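PDB 5VMN: Bak protein from Grouper iridovirus, which inhibits apoptosis of the host cell as a viral Bcl-2 protein that exclusively sequesters the pro-death ligand Bim. Local coordinates for residues L80-S85 against S89-I94; R25-Q30 against G115-C120. All coordinates share one frame; numbering follows the deposited sequence.

In the fold
Both contacts join helices of one Bcl-2 bundle, on opposite sides of its centre, and their own centres lie about 22 Å apart. Interaction 1 packs neighbours in sequence, helix 68-84 against helix 88-103 just beyond a short turn, whereas interaction 2 brings helix 22-37 to the C-terminal helix 116-122 and so closes a long loop of chain that contains interaction 1. Helix 68-84 is common ground, since its Leu75, Ile71 and Trp68 flank the side chains of interaction 2. Touching residues are mostly buried in the first and all buried in the second. Interaction 1 relies on aliphatic-aromatic packing and a water bridge; interaction 2 adds a direct amide-carbonyl bond to a small apolar cluster.

Interaction 1: L80-S85 against S89-I94; sequences LYFTKS and SERTQI. With NO3 (nitrate ion), chain H; NO3 (nitrate ion), chain I; EDO (1,2-ethanediol), chain L.
Ser85 OG sits above the flat face of the Glu90 carboxylate, over CD and 2.9 Å from it. The in-plane lone pairs of the carboxylate oxygens therefore do not point at the hydroxyl, which instead donates to Tyr81 O at 2.9 Å, approaching from above the carbonyl plane. The aliphatic part of Arg91 lies over one face of the Phe82 ring: CG stands 3.8 Å from the ring centroid in a CH-pi contact, displaced toward the rim, while CB comes to 3.5 Å from Phe82 CE2. This is an antiparallel helical hairpin of the Bcl-2 fold, with axes 165° apart, and Leu15 of helix 11-16 packs against both Phe82 and Ile94. The Arg91 chain bends at chi3 (-78°), carrying the guanidinium past the ring with its plane 65° from that of the phenyl group. A nitrate ion, probably from the crystallisation liquor, lies at the guanidinium edge, in its plane, bonded to NH1 and NH2; NH2 also forms a salt bridge with Glu88. A water accepts from Arg91 NH1 and lies 2.8 Å from Phe82 O, to which it probably donates. Ile94 CD1 rests against Ser85 OG (3.3 Å) and Tyr81 CB (3.9 Å), with Phe82 CA also near.

Interaction 2: R25-Q30 against G115-C120; sequences REIHSQ and GGWVTC. With EDO (1,2-ethanediol), chain N; NO3 (nitrate ion), chain G.
With CG1 anti to the carbonyl carbon (chi1 -63°) and a second bend at chi2, Ile27 turns CD1 toward Trp117 and Cys120, whose SG is in turn placed anti to its own backbone N; Gln30, bent at chi2, carries NE2 to Cys120 O. The contact belongs to the all-helical Bcl-2 bundle, where helix 22-37 meets the C-terminal helix 116-122 with the two short segments inclined at 44°. The CD1 methyl sits at the edge of the indole, near its plane, 3.8 Å from Trp117 CE3, and is also 3.9 Å from Cys120 SG. The Ile27 and Trp117 side chains cross at about a right angle, so the isoleucine branch meets the rim of the benzo ring instead of lying flat on it. Leu75 of helix 68-84 packs on Ile27, and Trp117 meets Phe102 edge-to-face, extending this apolar cluster into the bundle.

Gly115 and Gly116, both with positive phi, precede Trp117, and Thr119 OG1 reaches back to Gly115 O at 2.8 Å, well out of the plane of that carbonyl. On its pyrrole side, away from Ile27, the indole gives NE1 to O3 of a nitrate ion, probably from the crystallisation liquor, that also binds Ile9 N.

One turn along helix 22-37 from Ile27, the buried Gln30 supplies the polar link. Its amide also serves Leu123 O, so NE2 bridges two backbone carbonyls near the end of the modelled chain. Toward Cys120 O, NE2 donates at 3.0 Å with an N-H...O angle of 156°; the donor lies in the carbonyl plane of Cys120, and Cys120 O lies nearly in the amide plane of Gln30.

Interaction 1: L80-S85 against S89-I94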
loop_
_atom_site.group_PDB
_atom_site.type_symbol
_atom_site.label_atom_id
_atom_site.label_comp_id
_atom_site.label_asym_id
_atom_site.label_seq_id
_atom_site.Cartn_x
_atom_site.Cartn_y
_atom_site.Cartn_z
ATOM N N LEU A 80 4.177 2.937 8.104
ATOM C CA LEU A 80 4.366 3.452 9.454
ATOM C C LEU A 80 3.958 2.413 10.493
ATOM O O LEU A 80 4.672 2.204 11.486
ATOM C CB LEU A 80 3.589 4.756 9.614
ATOM C CG LEU A 80 4.173 5.923 8.799
ATOM C CD1 LEU A 80 3.204 7.077 8.773
ATOM C CD2 LEU A 80 5.486 6.404 9.424
ATOM N N TYR A 81 2.842 1.716 10.261
ATOM C CA TYR A 81 2.484 0.615 11.156
ATOM C C TYR A 81 3.548 -0.472 11.155
ATOM O O TYR A 81 3.890 -1.012 12.209
ATOM C CB TYR A 81 1.147 -0.007 10.744
ATOM C CG TYR A 81 -0.082 0.673 11.299
ATOM C CD1 TYR A 81 -0.340 0.677 12.657
ATOM C CD2 TYR A 81 -1.040 1.203 10.453
ATOM C CE1 TYR A 81 -1.497 1.258 13.150
ATOM C CE2 TYR A 81 -2.195 1.798 10.946
ATOM C CZ TYR A 81 -2.416 1.797 12.290
ATOM O OH TYR A 81 -3.567 2.349 12.781
ATOM N N PHE A 82 4.035 -0.847 9.967
ATOM C CA PHE A 82 5.001 -1.932 9.854
ATOM C C PHE A 82 6.296 -1.581 10.569
ATOM O O PHE A 82 6.837 -2.388 11.341
ATOM C CB PHE A 82 5.227 -2.214 8.363
ATOM C CG PHE A 82 5.995 -3.463 8.067
ATOM C CD1 PHE A 82 7.376 -3.451 8.062
ATOM C CD2 PHE A 82 5.333 -4.624 7.700
ATOM C CE1 PHE A 82 8.095 -4.583 7.727
ATOM C CE2 PHE A 82 6.050 -5.761 7.352
ATOM C CZ PHE A 82 7.431 -5.739 7.379
ATOM N N THR A 83 6.784 -0.359 10.368
ATOM C CA THR A 83 8.002 0.076 11.041
ATOM C C THR A 83 7.840 0.026 12.549
ATOM O O THR A 83 8.772 -0.354 13.272
ATOM C CB THR A 83 8.373 1.488 10.585
ATOM O OG1 THR A 83 8.677 1.449 9.190
ATOM C CG2 THR A 83 9.611 1.984 11.306
ATOM N N LYS A 84 6.669 0.422 13.048
ATOM C CA LYS A 84 6.435 0.473 14.479
ATOM C C LYS A 84 6.168 -0.899 15.087
ATOM O O LYS A 84 6.171 -1.020 16.321
ATOM C CB LYS A 84 5.263 1.430 14.748
ATOM C CG LYS A 84 5.052 1.815 16.181
ATOM C CD LYS A 84 3.856 2.761 16.317
ATOM C CE LYS A 84 3.762 3.364 17.723
ATOM N NZ LYS A 84 2.572 4.250 17.870
ATOM N N SER A 85 5.967 -1.926 14.272
ATOM C CA SER A 85 5.662 -3.268 14.769
ATOM C C SER A 85 6.822 -3.870 15.544
ATOM O O SER A 85 7.993 -3.637 15.254
ATOM C CB SER A 85 5.308 -4.200 13.611
ATOM O OG SER A 85 4.080 -3.814 13.030
ATOM N N SER A 89 4.531 -11.605 13.902
ATOM C CA SER A 89 3.104 -11.834 13.725
ATOM C C SER A 89 2.392 -10.566 13.278
ATOM O O SER A 89 1.570 -10.601 12.352
ATOM C CB SER A 89 2.506 -12.368 15.037
ATOM O OG SER A 89 1.114 -12.564 14.899
ATOM N N GLU A 90 2.706 -9.423 13.897
ATOM C CA GLU A 90 2.051 -8.193 13.461
ATOM C C GLU A 90 2.462 -7.811 12.041
ATOM O O GLU A 90 1.620 -7.405 11.239
ATOM C CB GLU A 90 2.353 -7.035 14.407
ATOM C CG GLU A 90 1.545 -5.766 14.055
ATOM C CD GLU A 90 1.927 -4.552 14.878
ATOM O OE1 GLU A 90 2.712 -4.715 15.840
ATOM O OE2 GLU A 90 1.429 -3.446 14.548
ATOM N N ARG A 91 3.747 -7.931 11.713
ATOM C CA ARG A 91 4.200 -7.546 10.373
ATOM C C ARG A 91 3.528 -8.403 9.311
ATOM O O ARG A 91 3.079 -7.901 8.273
ATOM C CB ARG A 91 5.720 -7.675 10.290
ATOM C CG ARG A 91 6.463 -6.554 11.006
ATOM C CD ARG A 91 7.966 -6.685 10.852
ATOM N NE ARG A 91 8.543 -7.685 11.731
ATOM C CZ ARG A 91 8.999 -7.454 12.959
ATOM N NH1 ARG A 91 8.941 -6.242 13.501
ATOM N NH2 ARG A 91 9.515 -8.451 13.657
ATOM N N THR A 92 3.421 -9.702 9.566
ATOM C CA THR A 92 2.757 -10.575 8.608
ATOM C C THR A 92 1.304 -10.178 8.420
ATOM O O THR A 92 0.800 -10.143 7.296
ATOM C CB THR A 92 2.850 -12.020 9.086
ATOM O OG1 THR A 92 4.226 -12.398 9.113
ATOM C CG2 THR A 92 2.070 -12.942 8.158
ATOM N N GLN A 93 0.605 -9.899 9.517
ATOM C CA GLN A 93 -0.795 -9.513 9.416
ATOM C C GLN A 93 -0.958 -8.215 8.638
ATOM O O GLN A 93 -1.904 -8.075 7.857
ATOM C CB GLN A 93 -1.409 -9.408 10.818
ATOM C CG GLN A 93 -1.512 -10.766 11.502
ATOM C CD GLN A 93 -1.621 -10.679 13.028
ATOM O OE1 GLN A 93 -1.960 -9.636 13.588
ATOM N NE2 GLN A 93 -1.313 -11.783 13.701
ATOM N N ILE A 94 -0.054 -7.245 8.828
ATOM C CA ILE A 94 -0.133 -6.006 8.058
ATOM C C ILE A 94 -0.032 -6.306 6.570
ATOM O O ILE A 94 -0.818 -5.805 5.753
ATOM C CB ILE A 94 0.962 -5.021 8.508
ATOM C CG1 ILE A 94 0.634 -4.449 9.879
ATOM C CG2 ILE A 94 1.098 -3.868 7.537
ATOM C CD1 ILE A 94 1.825 -3.872 10.591
HETATM N N NO3 H . 10.642 -7.494 16.717
HETATM O O1 NO3 H . 10.192 -8.652 16.442
HETATM O O2 NO3 H . 11.379 -7.316 17.730
HETATM O O3 NO3 H . 10.359 -6.502 15.985
HETATM N N NO3 I . 2.408 7.788 17.636
HETATM O O1 NO3 I . 1.296 7.193 17.790
HETATM O O2 NO3 I . 2.755 8.701 18.463
HETATM O O3 NO3 I . 3.159 7.473 16.651
HETATM C C1 EDO L . -1.650 6.379 18.210
HETATM O O1 EDO L . -0.999 7.607 18.647
HETATM C C2 EDO L . -1.345 5.978 16.769
HETATM O O2 EDO L . 0.058 5.857 16.513
HETATM O O HOH W 1 9.197 -3.606 12.268
#

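Interaction 2: R25-Q30 against G115-C120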
loop_
_atom_site.group_PDB
_atom_site.type_symbol
_atom_site.label_atom_id
_atom_site.label_comp_id
_atom_site.label_asym_id
_atom_site.label_seq_id
_atom_site.Cartn_x
_atom_site.Cartn_y
_atom_site.Cartn_z
ATOM N N ARG A 25 10.712 -0.967 -5.877
ATOM C CA ARG A 25 11.589 0.092 -5.388
ATOM C C ARG A 25 11.066 1.464 -5.778
ATOM O O ARG A 25 11.134 2.413 -4.988
ATOM C CB ARG A 25 13.017 -0.116 -5.922
ATOM C CG ARG A 25 14.023 0.911 -5.396
ATOM C CD ARG A 25 15.452 0.620 -5.818
ATOM N NE ARG A 25 15.888 -0.742 -5.511
ATOM C CZ ARG A 25 16.214 -1.182 -4.300
ATOM N NH1 ARG A 25 16.145 -0.384 -3.238
ATOM N NH2 ARG A 25 16.601 -2.443 -4.145
ATOM N N GLU A 26 10.571 1.614 -7.012
ATOM C CA GLU A 26 10.043 2.920 -7.411
ATOM C C GLU A 26 8.745 3.243 -6.672
ATOM O O GLU A 26 8.513 4.395 -6.282
ATOM C CB GLU A 26 9.829 2.977 -8.933
ATOM C CG GLU A 26 9.511 4.376 -9.446
ATOM C CD GLU A 26 10.622 5.379 -9.161
ATOM O OE1 GLU A 26 10.350 6.594 -9.139
ATOM O OE2 GLU A 26 11.771 4.946 -8.961
ATOM N N ILE A 27 7.890 2.255 -6.452
ATOM C CA ILE A 27 6.692 2.515 -5.660
ATOM C C ILE A 27 7.084 2.941 -4.253
ATOM O O ILE A 27 6.459 3.825 -3.660
ATOM C CB ILE A 27 5.771 1.291 -5.643
ATOM C CG1 ILE A 27 5.275 0.975 -7.055
ATOM C CG2 ILE A 27 4.587 1.502 -4.677
ATOM C CD1 ILE A 27 4.501 2.081 -7.756
ATOM N N HIS A 28 8.119 2.322 -3.699
ATOM C CA HIS A 28 8.613 2.711 -2.373
ATOM C C HIS A 28 9.032 4.177 -2.353
ATOM O O HIS A 28 8.669 4.939 -1.447
ATOM C CB HIS A 28 9.768 1.785 -2.007
ATOM C CG HIS A 28 10.278 1.927 -0.612
ATOM N ND1 HIS A 28 11.310 2.777 -0.279
ATOM C CD2 HIS A 28 9.933 1.282 0.531
ATOM C CE1 HIS A 28 11.570 2.660 1.014
ATOM N NE2 HIS A 28 10.752 1.760 1.525
ATOM N N SER A 29 9.788 4.593 -3.359
ATOM C CA SER A 29 10.187 5.984 -3.475
ATOM C C SER A 29 8.976 6.914 -3.535
ATOM O O SER A 29 8.946 7.944 -2.847
ATOM C CB SER A 29 11.086 6.149 -4.717
ATOM O OG SER A 29 11.391 7.517 -4.943
ATOM N N GLN A 30 7.974 6.575 -4.355
ATOM C CA GLN A 30 6.769 7.394 -4.457
ATOM C C GLN A 30 6.039 7.453 -3.125
ATOM O O GLN A 30 5.505 8.499 -2.756
ATOM C CB GLN A 30 5.812 6.846 -5.521
ATOM C CG GLN A 30 6.376 6.718 -6.957
ATOM C CD GLN A 30 6.380 8.002 -7.692
ATOM O OE1 GLN A 30 7.187 8.892 -7.404
ATOM N NE2 GLN A 30 5.476 8.121 -8.675
ATOM N N GLY A 115 -3.857 2.016 -15.644
ATOM C CA GLY A 115 -2.492 1.960 -16.127
ATOM C C GLY A 115 -1.560 1.047 -15.368
ATOM O O GLY A 115 -0.380 0.956 -15.729
ATOM N N GLY A 116 -2.046 0.357 -14.341
ATOM C CA GLY A 116 -1.221 -0.557 -13.586
ATOM C C GLY A 116 -0.240 0.166 -12.676
ATOM O O GLY A 116 -0.101 1.387 -12.686
ATOM N N TRP A 117 0.463 -0.626 -11.874
ATOM C CA TRP A 117 1.471 -0.048 -10.989
ATOM C C TRP A 117 2.580 0.649 -11.765
ATOM O O TRP A 117 3.203 1.579 -11.238
ATOM C CB TRP A 117 2.073 -1.131 -10.104
ATOM C CG TRP A 117 1.123 -1.643 -9.067
ATOM C CD1 TRP A 117 0.364 -2.782 -9.121
ATOM C CD2 TRP A 117 0.817 -1.019 -7.820
ATOM N NE1 TRP A 117 -0.388 -2.899 -7.986
ATOM C CE2 TRP A 117 -0.116 -1.838 -7.163
ATOM C CE3 TRP A 117 1.266 0.135 -7.184
ATOM C CZ2 TRP A 117 -0.619 -1.532 -5.904
ATOM C CZ3 TRP A 117 0.742 0.442 -5.917
ATOM C CH2 TRP A 117 -0.184 -0.398 -5.303
ATOM N N VAL A 118 2.863 0.218 -13.002
ATOM C CA VAL A 118 3.895 0.901 -13.775
ATOM C C VAL A 118 3.488 2.344 -14.002
ATOM O O VAL A 118 4.340 3.238 -14.036
ATOM C CB VAL A 118 4.191 0.198 -15.118
ATOM C CG1 VAL A 118 5.104 1.064 -16.036
ATOM C CG2 VAL A 118 4.846 -1.129 -14.869
ATOM N N THR A 119 2.193 2.601 -14.154
ATOM C CA THR A 119 1.764 3.977 -14.362
ATOM C C THR A 119 1.889 4.755 -13.062
ATOM O O THR A 119 2.303 5.917 -13.072
ATOM C CB THR A 119 0.339 4.012 -14.918
ATOM O OG1 THR A 119 0.364 3.551 -16.264
ATOM C CG2 THR A 119 -0.245 5.420 -14.909
ATOM N N CYS A 120 1.569 4.115 -11.932
ATOM C CA CYS A 120 1.826 4.715 -10.626
ATOM C C CYS A 120 3.297 5.064 -10.468
ATOM O O CYS A 120 3.650 6.170 -10.041
ATOM C CB CYS A 120 1.405 3.763 -9.524
ATOM S SG CYS A 120 1.530 4.543 -7.854
HETATM C C1 EDO N . 13.682 3.060 -2.472
HETATM O O1 EDO N . 13.571 3.731 -3.727
HETATM C C2 EDO N . 13.670 4.163 -1.442
HETATM O O2 EDO N . 12.470 4.888 -1.695
HETATM N N NO3 G . -1.374 -5.841 -6.226
HETATM O O1 NO3 G . -1.744 -6.862 -5.578
HETATM O O2 NO3 G . -0.141 -5.640 -6.402
HETATM O O3 NO3 G . -2.225 -5.024 -6.696
#